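Local coordinates for protein genome packaging NTPase B204 (Sulfolobus turreted icosahedral virus 2, PDB 4KFU) that probably hydrolyses ATP to drive packaging of the viral DNA genome into the capsid, as a P-loop NTPase of the FtsK-HerA superfamily, at residues Y55-S59 against L60-V64; K22-F25 against I26-K30; I119-A122 against L123-R127. All coordinates share one frame; numbering follows the deposited sequence.

Contact 1 of 3, residues Y55-S59 against L60-V64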
ATOM      1  N   TYR A  55      -2.243 -17.415   4.327  1.00 26.31           N
ATOM      2  CA  TYR A  55      -3.295 -18.358   3.930  1.00 23.59           C
ATOM      3  C   TYR A  55      -4.076 -17.852   2.709  1.00 28.22           C
ATOM      4  O   TYR A  55      -4.609 -16.734   2.718  1.00 26.69           O
ATOM      5  CB  TYR A  55      -4.261 -18.628   5.085  1.00 27.51           C
ATOM      6  CG  TYR A  55      -5.246 -19.741   4.765  1.00 25.12           C
ATOM      7  CD1 TYR A  55      -4.936 -21.072   5.029  1.00 31.85           C
ATOM      8  CD2 TYR A  55      -6.470 -19.461   4.167  1.00 25.85           C
ATOM      9  CE1 TYR A  55      -5.836 -22.102   4.720  1.00 29.10           C
ATOM     10  CE2 TYR A  55      -7.372 -20.476   3.850  1.00 31.45           C
ATOM     11  CZ  TYR A  55      -7.049 -21.792   4.129  1.00 29.71           C
ATOM     12  OH  TYR A  55      -7.949 -22.790   3.823  1.00 29.03           O
ATOM     13  N   ASN A  56      -4.144 -18.674   1.663  1.00 27.19           N
ATOM     14  CA  ASN A  56      -4.858 -18.304   0.440  1.00 24.79           C
ATOM     15  C   ASN A  56      -6.372 -18.454   0.621  1.00 33.40           C
ATOM     16  O   ASN A  56      -6.927 -19.551   0.455  1.00 24.72           O
ATOM     17  CB  ASN A  56      -4.381 -19.152  -0.739  1.00 29.18           C
ATOM     18  CG  ASN A  56      -2.970 -18.789  -1.203  1.00 38.87           C
ATOM     19  OD1 ASN A  56      -2.699 -18.753  -2.407  1.00 47.04           O
ATOM     20  ND2 ASN A  56      -2.072 -18.523  -0.259  1.00 31.99           N
ATOM     21  N   ALA A  57      -7.029 -17.343   0.947  1.00 25.61           N
ATOM     22  CA  ALA A  57      -8.443 -17.329   1.312  1.00 25.42           C
ATOM     23  C   ALA A  57      -9.380 -17.558   0.129  1.00 31.82           C
ATOM     24  O   ALA A  57      -9.134 -17.065  -0.978  1.00 34.47           O
ATOM     25  CB  ALA A  57      -8.786 -16.019   2.002  1.00 27.11           C
ATOM     26  N   THR A  58     -10.463 -18.297   0.377  1.00 29.85           N
ATOM     27  CA  THR A  58     -11.472 -18.567  -0.651  1.00 33.19           C
ATOM     28  C   THR A  58     -12.873 -18.188  -0.166  1.00 38.31           C
ATOM     29  O   THR A  58     -13.865 -18.405  -0.870  1.00 41.14           O
ATOM     30  CB  THR A  58     -11.472 -20.055  -1.080  1.00 29.98           C
ATOM     31  OG1 THR A  58     -11.696 -20.881   0.066  1.00 28.70           O
ATOM     32  CG2 THR A  58     -10.127 -20.441  -1.723  1.00 32.32           C
ATOM     33  N   SER A  59     -12.945 -17.637   1.045  1.00 33.96           N
ATOM     34  CA  SER A  59     -14.199 -17.133   1.595  1.00 28.95           C
ATOM     35  C   SER A  59     -13.955 -15.890   2.459  1.00 31.17           C
ATOM     36  O   SER A  59     -12.823 -15.603   2.850  1.00 28.51           O
ATOM     37  CB  SER A  59     -14.907 -18.213   2.420  1.00 28.33           C
ATOM     38  OG  SER A  59     -14.322 -18.336   3.705  1.00 28.96           O
ATOM     39  N   LEU A  60     -15.023 -15.157   2.756  1.00 29.43           N
ATOM     40  CA  LEU A  60     -14.930 -13.998   3.637  1.00 33.95           C
ATOM     41  C   LEU A  60     -14.538 -14.431   5.033  1.00 32.51           C
ATOM     42  O   LEU A  60     -13.899 -13.685   5.783  1.00 27.94           O
ATOM     43  CB  LEU A  60     -16.285 -13.301   3.722  1.00 33.22           C
ATOM     44  CG  LEU A  60     -16.639 -12.329   2.612  1.00 34.83           C
ATOM     45  CD1 LEU A  60     -18.096 -11.912   2.767  1.00 36.90           C
ATOM     46  CD2 LEU A  60     -15.718 -11.142   2.708  1.00 35.10           C
ATOM     47  N   SER A  61     -14.963 -15.635   5.392  1.00 27.08           N
ATOM     48  CA  SER A  61     -14.687 -16.178   6.714  1.00 31.39           C
ATOM     49  C   SER A  61     -13.193 -16.344   6.922  1.00 27.03           C
ATOM     50  O   SER A  61     -12.671 -16.031   7.996  1.00 29.31           O
ATOM     51  CB  SER A  61     -15.387 -17.530   6.889  1.00 31.66           C
ATOM     52  OG  SER A  61     -14.971 -18.142   8.100  1.00 41.45           O
ATOM     53  N   ASP A  62     -12.511 -16.851   5.896  1.00 28.17           N
ATOM     54  CA  ASP A  62     -11.055 -16.987   5.938  1.00 27.97           C
ATOM     55  C   ASP A  62     -10.372 -15.643   6.190  1.00 27.00           C
ATOM     56  O   ASP A  62      -9.384 -15.570   6.921  1.00 27.67           O
ATOM     57  CB  ASP A  62     -10.527 -17.582   4.630  1.00 27.71           C
ATOM     58  CG  ASP A  62     -10.918 -19.033   4.435  1.00 34.08           C
ATOM     59  OD1 ASP A  62     -11.464 -19.642   5.386  1.00 37.85           O
ATOM     60  OD2 ASP A  62     -10.675 -19.560   3.322  1.00 28.70           O
ATOM     61  N   ILE A  63     -10.896 -14.579   5.589  1.00 27.77           N
ATOM     62  CA  ILE A  63     -10.276 -13.261   5.745  1.00 27.36           C
ATOM     63  C   ILE A  63     -10.311 -12.836   7.205  1.00 26.75           C
ATOM     64  O   ILE A  63      -9.324 -12.337   7.737  1.00 20.78           O
ATOM     65  CB  ILE A  63     -10.963 -12.198   4.870  1.00 27.01           C
ATOM     66  CG1 ILE A  63     -10.923 -12.627   3.405  1.00 30.07           C
ATOM     67  CG2 ILE A  63     -10.292 -10.839   5.035  1.00 24.13           C
ATOM     68  CD1 ILE A  63     -11.570 -11.625   2.467  1.00 31.30           C
ATOM     69  N   VAL A  64     -11.439 -13.067   7.868  1.00 25.61           N
ATOM     70  CA  VAL A  64     -11.562 -12.718   9.282  1.00 24.89           C
ATOM     71  C   VAL A  64     -10.754 -13.641  10.214  1.00 28.66           C
ATOM     72  O   VAL A  64     -10.133 -13.171  11.169  1.00 27.46           O
ATOM     73  CB  VAL A  64     -13.058 -12.708   9.733  1.00 25.85           C
ATOM     74  CG1 VAL A  64     -13.184 -12.270  11.191  1.00 23.97           C
ATOM     75  CG2 VAL A  64     -13.876 -11.799   8.836  1.00 24.62           C
TER
HETATM   76  O   HOH W   1     -10.511 -22.217   2.674  1.00 34.77           O
HETATM   77  O   HOH W   2     -13.492 -21.162   4.408  1.00 41.50           O
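An N-cap at the start of helix 60-65 joins Ser59 to Asp62, at the point where the chain leaves edge strand 55-56 within a beta-alpha-beta unit that returns to strand 68-72. Ser59 OG accepts from Asp62 N at 3.2 Å, capping an amide of the first turn as N-cap side chains do. The torsion that makes this possible (chi1 79°) sets OG between its own backbone N and carbonyl carbon, facing the helix end. Asp62 reaches back past the cap to the preceding loop: its OD2 receives the amide of Thr58, 3.2 Å from N to OD2 and almost straight. The N-H comes to the anti side of the carboxylate, 21° out of its plane.

The same oxygen lies at the edge of the Tyr55 ring, 3.5 Å from CE2, with ring and carboxylate planes 84° apart. One water donates to Asp62 OD2 and is also hydrogen-bonded to Tyr55 OH and Thr58 OG1, while a second donates to OD1 and bonds Ser59 OG, so the carboxylate is gripped through both oxygens. Lys66 makes a cation-pi contact with Tyr55. Beneath this polar network Ile63 packs on Val71 of strand 68-72 and on helix 78-95. Ala57 CB touches Asp62 CB at 3.5 Å and lies 4.2 Å from Ile63 CG1.

Contact 2 of 3, residues K22-F25 against I26-K30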
ATOM      1  N   LYS A  22       7.819  -7.300   0.382  1.00 24.30           N
ATOM      2  CA  LYS A  22       8.109  -8.702   0.707  1.00 27.61           C
ATOM      3  C   LYS A  22       9.273  -8.872   1.670  1.00 29.13           C
ATOM      4  O   LYS A  22       9.273  -9.795   2.483  1.00 29.76           O
ATOM      5  CB  LYS A  22       8.393  -9.505  -0.568  1.00 27.87           C
ATOM      6  CG  LYS A  22       7.210  -9.618  -1.529  1.00 28.02           C
ATOM      7  CD  LYS A  22       7.687 -10.042  -2.922  1.00 25.84           C
ATOM      8  CE  LYS A  22       6.572  -9.930  -3.957  1.00 32.55           C
ATOM      9  NZ  LYS A  22       7.042 -10.277  -5.333  1.00 30.96           N
ATOM     10  N   HIS A  23      10.268  -7.994   1.584  1.00 25.92           N
ATOM     11  CA  HIS A  23      11.509  -8.208   2.332  1.00 28.06           C
ATOM     12  C   HIS A  23      11.822  -7.119   3.346  1.00 30.04           C
ATOM     13  O   HIS A  23      12.860  -7.156   3.994  1.00 31.21           O
ATOM     14  CB  HIS A  23      12.688  -8.405   1.383  1.00 30.98           C
ATOM     15  CG  HIS A  23      12.556  -9.612   0.511  1.00 35.02           C
ATOM     16  ND1 HIS A  23      12.487  -9.534  -0.863  1.00 35.20           N
ATOM     17  CD2 HIS A  23      12.479 -10.930   0.819  1.00 35.86           C
ATOM     18  CE1 HIS A  23      12.382 -10.754  -1.366  1.00 37.09           C
ATOM     19  NE2 HIS A  23      12.368 -11.615  -0.367  1.00 42.59           N
ATOM     20  N   TYR A  24      10.938  -6.139   3.477  1.00 29.33           N
ATOM     21  CA  TYR A  24      11.062  -5.226   4.599  1.00 27.62           C
ATOM     22  C   TYR A  24       9.785  -5.158   5.428  1.00 33.10           C
ATOM     23  O   TYR A  24       9.783  -5.534   6.602  1.00 34.51           O
ATOM     24  CB  TYR A  24      11.478  -3.818   4.180  1.00 29.41           C
ATOM     25  CG  TYR A  24      11.451  -2.903   5.376  1.00 33.88           C
ATOM     26  CD1 TYR A  24      12.414  -3.011   6.369  1.00 39.08           C
ATOM     27  CD2 TYR A  24      10.440  -1.971   5.540  1.00 29.33           C
ATOM     28  CE1 TYR A  24      12.387  -2.196   7.481  1.00 40.92           C
ATOM     29  CE2 TYR A  24      10.402  -1.153   6.653  1.00 37.15           C
ATOM     30  CZ  TYR A  24      11.380  -1.269   7.617  1.00 39.77           C
ATOM     31  OH  TYR A  24      11.351  -0.455   8.724  1.00 46.63           O
ATOM     32  N   PHE A  25       8.705  -4.662   4.825  1.00 26.34           N
ATOM     33  CA  PHE A  25       7.451  -4.487   5.562  1.00 26.85           C
ATOM     34  C   PHE A  25       6.889  -5.779   6.170  1.00 27.60           C
ATOM     35  O   PHE A  25       6.662  -5.836   7.372  1.00 31.95           O
ATOM     36  CB  PHE A  25       6.405  -3.773   4.702  1.00 22.72           C
ATOM     37  CG  PHE A  25       6.723  -2.313   4.457  1.00 23.69           C
ATOM     38  CD1 PHE A  25       6.582  -1.381   5.479  1.00 22.54           C
ATOM     39  CD2 PHE A  25       7.173  -1.877   3.212  1.00 24.00           C
ATOM     40  CE1 PHE A  25       6.884  -0.023   5.272  1.00 22.99           C
ATOM     41  CE2 PHE A  25       7.465  -0.518   2.985  1.00 25.62           C
ATOM     42  CZ  PHE A  25       7.325   0.405   4.015  1.00 19.69           C
ATOM     43  N   ILE A  26       6.668  -6.801   5.348  1.00 25.83           N
ATOM     44  CA  ILE A  26       6.153  -8.083   5.846  1.00 27.91           C
ATOM     45  C   ILE A  26       6.990  -8.723   6.970  1.00 30.16           C
ATOM     46  O   ILE A  26       6.427  -9.096   8.000  1.00 30.87           O
ATOM     47  CB  ILE A  26       5.864  -9.087   4.707  1.00 25.86           C
ATOM     48  CG1 ILE A  26       4.592  -8.672   3.965  1.00 20.52           C
ATOM     49  CG2 ILE A  26       5.741 -10.516   5.260  1.00 23.89           C
ATOM     50  CD1 ILE A  26       4.389  -9.387   2.655  1.00 23.79           C
ATOM     51  N   PRO A  27       8.327  -8.832   6.795  1.00 35.22           N
ATOM     52  CA  PRO A  27       9.139  -9.349   7.904  1.00 30.85           C
ATOM     53  C   PRO A  27       9.008  -8.534   9.191  1.00 35.43           C
ATOM     54  O   PRO A  27       8.913  -9.132  10.267  1.00 34.24           O
ATOM     55  CB  PRO A  27      10.569  -9.241   7.366  1.00 39.50           C
ATOM     56  CG  PRO A  27      10.411  -9.371   5.893  1.00 35.65           C
ATOM     57  CD  PRO A  27       9.137  -8.653   5.572  1.00 31.43           C
ATOM     58  N   VAL A  28       9.001  -7.206   9.087  1.00 30.79           N
ATOM     59  CA  VAL A  28       8.933  -6.356  10.281  1.00 32.76           C
ATOM     60  C   VAL A  28       7.592  -6.499  10.998  1.00 36.61           C
ATOM     61  O   VAL A  28       7.525  -6.519  12.234  1.00 35.56           O
ATOM     62  CB  VAL A  28       9.191  -4.873   9.951  1.00 32.96           C
ATOM     63  CG1 VAL A  28       8.889  -3.994  11.152  1.00 38.74           C
ATOM     64  CG2 VAL A  28      10.635  -4.677   9.514  1.00 37.49           C
ATOM     65  N   LEU A  29       6.524  -6.601  10.214  1.00 30.40           N
ATOM     66  CA  LEU A  29       5.204  -6.815  10.781  1.00 33.63           C
ATOM     67  C   LEU A  29       5.192  -8.124  11.542  1.00 32.52           C
ATOM     68  O   LEU A  29       4.876  -8.146  12.732  1.00 32.68           O
ATOM     69  CB  LEU A  29       4.138  -6.817   9.687  1.00 28.72           C
ATOM     70  CG  LEU A  29       3.963  -5.439   9.059  1.00 25.53           C
ATOM     71  CD1 LEU A  29       2.938  -5.472   7.928  1.00 23.95           C
ATOM     72  CD2 LEU A  29       3.574  -4.442  10.135  1.00 28.22           C
ATOM     73  N   LYS A  30       5.566  -9.203  10.853  1.00 33.03           N
ATOM     74  CA  LYS A  30       5.587 -10.538  11.442  1.00 36.70           C
ATOM     75  C   LYS A  30       6.472 -10.598  12.677  1.00 41.46           C
ATOM     76  O   LYS A  30       6.148 -11.286  13.648  1.00 42.62           O
ATOM     77  CB  LYS A  30       6.037 -11.572  10.413  1.00 36.32           C
ATOM     78  CG  LYS A  30       5.024 -11.808   9.302  1.00 36.41           C
ATOM     79  CD  LYS A  30       4.462 -13.221   9.343  1.00 42.73           C
ATOM     80  CE  LYS A  30       5.506 -14.261   9.004  1.00 45.65           C
ATOM     81  NZ  LYS A  30       5.022 -15.624   9.365  1.00 52.03           N
TER
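Tyr24 and Val28 meet by a CH-pi contact, CG2 of Val28 standing 4.0 Å from the centroid of the Tyr24 ring and 26° off its normal. The methyl lies over one face but is displaced toward the rim, where CE1 is its nearest ring atom. With Tyr24 CG opposite its backbone N (chi1 174°), the ring extends along the helix toward the next turn and over this methyl.

Two backbone hydrogen bonds run beside it. Val28 N donates to Tyr24 O at 3.1 Å, and Leu29 N to Phe25 O at 2.9 Å. Both belong to helix 17-31, which starts in the Walker A P-loop of this NTPase and is kinked here: the pi-type turn at 22-25 precedes Pro27, whose nitrogen has no hydrogen to offer the turn before.

The proline ring instead lies against the carbonyls of the preceding turn. Pro27 CD sits 3.3 Å from Lys22 O and equally close to Tyr24 O, with CG against the carbonyl carbon of His23. Ile26 is buried on the inner side, packed on Tyr36 and Ile38 of strand 35-40, whereas Phe25 rests on Val7 and Leu9 of strand 6-10.

Charge enters through Lys22, whose NZ forms a salt bridge with Glu49; its side chain comes within about 5 Å of the bound nucleotide analogue.

Contact 3 of 3, residues I119-A122 against L123-R127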
ATOM      1  N   ILE A 119     -13.674   3.451   0.808  1.00 24.97           N
ATOM      2  CA  ILE A 119     -12.494   4.250   0.477  1.00 21.99           C
ATOM      3  C   ILE A 119     -12.381   5.445   1.417  1.00 19.93           C
ATOM      4  O   ILE A 119     -11.311   5.722   1.955  1.00 17.93           O
ATOM      5  CB  ILE A 119     -12.528   4.764  -0.982  1.00 29.84           C
ATOM      6  CG1 ILE A 119     -12.579   3.591  -1.969  1.00 29.17           C
ATOM      7  CG2 ILE A 119     -11.320   5.655  -1.275  1.00 23.90           C
ATOM      8  CD1 ILE A 119     -11.405   2.653  -1.862  1.00 27.51           C
ATOM      9  N   ASP A 120     -13.489   6.150   1.619  1.00 16.95           N
ATOM     10  CA  ASP A 120     -13.470   7.289   2.519  1.00 21.97           C
ATOM     11  C   ASP A 120     -13.058   6.879   3.924  1.00 23.13           C
ATOM     12  O   ASP A 120     -12.242   7.549   4.571  1.00 18.48           O
ATOM     13  CB  ASP A 120     -14.822   7.990   2.561  1.00 22.65           C
ATOM     14  CG  ASP A 120     -14.741   9.325   3.265  1.00 28.34           C
ATOM     15  OD1 ASP A 120     -14.197  10.268   2.651  1.00 26.74           O
ATOM     16  OD2 ASP A 120     -15.178   9.426   4.431  1.00 26.29           O
ATOM     17  N   GLU A 121     -13.611   5.772   4.405  1.00 17.38           N
ATOM     18  CA  GLU A 121     -13.234   5.292   5.729  1.00 19.71           C
ATOM     19  C   GLU A 121     -11.760   4.891   5.805  1.00 20.93           C
ATOM     20  O   GLU A 121     -11.077   5.168   6.797  1.00 21.79           O
ATOM     21  CB  GLU A 121     -14.118   4.099   6.129  1.00 24.95           C
ATOM     22  CG  GLU A 121     -14.292   3.969   7.623  1.00 29.87           C
ATOM     23  CD  GLU A 121     -14.951   2.663   8.045  1.00 33.25           C
ATOM     24  OE1 GLU A 121     -15.763   2.116   7.270  1.00 30.89           O
ATOM     25  OE2 GLU A 121     -14.648   2.189   9.161  1.00 37.85           O
ATOM     26  N   ALA A 122     -11.280   4.222   4.757  1.00 18.23           N
ATOM     27  CA  ALA A 122      -9.911   3.745   4.724  1.00 19.43           C
ATOM     28  C   ALA A 122      -8.937   4.915   4.861  1.00 18.82           C
ATOM     29  O   ALA A 122      -7.908   4.807   5.536  1.00 23.26           O
ATOM     30  CB  ALA A 122      -9.658   3.004   3.433  1.00 16.71           C
ATOM     31  N   LEU A 123      -9.259   6.030   4.210  1.00 15.64           N
ATOM     32  CA  LEU A 123      -8.325   7.168   4.147  1.00 19.47           C
ATOM     33  C   LEU A 123      -8.514   8.167   5.290  1.00 21.12           C
ATOM     34  O   LEU A 123      -7.642   8.996   5.530  1.00 20.63           O
ATOM     35  CB  LEU A 123      -8.454   7.893   2.799  1.00 17.70           C
ATOM     36  CG  LEU A 123      -8.020   7.168   1.526  1.00 18.05           C
ATOM     37  CD1 LEU A 123      -8.139   8.112   0.331  1.00 20.77           C
ATOM     38  CD2 LEU A 123      -6.581   6.622   1.620  1.00 21.28           C
ATOM     39  N   HIS A 124      -9.647   8.109   5.989  1.00 21.08           N
ATOM     40  CA  HIS A 124      -9.894   9.075   7.064  1.00 22.26           C
ATOM     41  C   HIS A 124     -10.132   8.470   8.451  1.00 27.85           C
ATOM     42  O   HIS A 124      -9.986   9.154   9.463  1.00 29.62           O
ATOM     43  CB  HIS A 124     -11.073  10.000   6.709  1.00 23.39           C
ATOM     44  CG  HIS A 124     -10.868  10.794   5.460  1.00 21.50           C
ATOM     45  ND1 HIS A 124     -11.391  10.419   4.248  1.00 22.98           N
ATOM     46  CD2 HIS A 124     -10.193  11.954   5.244  1.00 17.80           C
ATOM     47  CE1 HIS A 124     -11.050  11.309   3.328  1.00 22.08           C
ATOM     48  NE2 HIS A 124     -10.323  12.246   3.909  1.00 19.34           N
ATOM     49  N   ALA A 125     -10.506   7.201   8.512  1.00 26.70           N
ATOM     50  CA  ALA A 125     -10.877   6.623   9.798  1.00 32.20           C
ATOM     51  C   ALA A 125     -10.174   5.297  10.032  1.00 31.17           C
ATOM     52  O   ALA A 125     -10.682   4.431  10.751  1.00 31.71           O
ATOM     53  CB  ALA A 125     -12.377   6.450   9.871  1.00 30.49           C
ATOM     54  N   ASN A 126      -9.006   5.138   9.424  1.00 27.07           N
ATOM     55  CA  ASN A 126      -8.343   3.842   9.458  1.00 26.74           C
ATOM     56  C   ASN A 126      -7.881   3.462  10.857  1.00 32.45           C
ATOM     57  O   ASN A 126      -7.941   2.286  11.240  1.00 27.17           O
ATOM     58  CB  ASN A 126      -7.193   3.783   8.449  1.00 26.07           C
ATOM     59  CG  ASN A 126      -6.028   4.674   8.827  1.00 27.43           C
ATOM     60  OD1 ASN A 126      -6.108   5.900   8.736  1.00 33.70           O
ATOM     61  ND2 ASN A 126      -4.928   4.059   9.236  1.00 30.48           N
ATOM     62  N   ARG A 127      -7.438   4.455  11.625  1.00 25.74           N
ATOM     63  CA  ARG A 127      -6.958   4.182  12.978  1.00 30.26           C
ATOM     64  C   ARG A 127      -8.092   3.683  13.873  1.00 34.05           C
ATOM     65  O   ARG A 127      -7.913   2.749  14.646  1.00 35.95           O
ATOM     66  CB  ARG A 127      -6.273   5.410  13.581  1.00 35.96           C
ATOM     67  CG  ARG A 127      -5.088   5.924  12.755  1.00 36.44           C
ATOM     68  CD  ARG A 127      -4.030   6.579  13.636  1.00 41.88           C
ATOM     69  NE  ARG A 127      -3.181   7.506  12.891  1.00 49.18           N
ATOM     70  CZ  ARG A 127      -2.041   7.173  12.290  1.00 44.97           C
ATOM     71  NH1 ARG A 127      -1.599   5.924  12.332  1.00 43.79           N
ATOM     72  NH2 ARG A 127      -1.336   8.097  11.639  1.00 46.86           N
TER
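Helix 117-124 closes with a last set of i to i+4 bonds, Leu123 N to Ile119 O at 3.1 Å and Ala125 N to Glu121 O at 2.7 Å, before Ala125 departs from helical angles. This is the C-terminal end of the helix in a beta-alpha-beta unit between strands 98-102 and 131-137.

His124 turns its ring back along the helix. With CG opposite its carbonyl carbon (chi1 -60°), ND1 donates to Asp120 O at 3.0 Å, that oxygen lying close to the ring plane. Weak bonds from the amides of His124 and Leu123 share the same carbonyl, while Asp120 OD1 stands 3.2 Å from His124 ND1, the carboxylate turned 37° from the ring.

Glu121 CG touches Ala125 CB at 3.9 Å, and beyond it the carboxylate forms a salt bridge with Lys89 and accepts from Trp85 NE1. On the inner side, Ile119 CG2 approaches Leu123 CD1, and Leu123 continues onto Ile146 and Val147 of helix 145-150. Asn126 directs ND2 to Leu131 O, and its CB lies 3.2 Å from the buried Ala122 O, a carbonyl oxygen for which the model holds no hydrogen-bond partner.

From the N terminus, contact 2 comes first, within helix 17-31, the helix that leads out of the P-loop, where it borders strands 6-10 and 35-40. Contact 1 follows, turning the chain from edge strand 55-56 into helix 60-65 ahead of strand 68-72. Contact 3 comes last, at the end of helix 117-124 before strand 131-137. The three lie in series, neither nested nor crossing; each joins adjoining segments, so none closes a long loop. Their centres are 21 to 23 Å apart and none touches another. Helix 78-95 links two of them indirectly: Ile63 of contact 1 packs on Ala87, while Ile119 and Ala122 of contact 3 pack on Phe81 and Trp85.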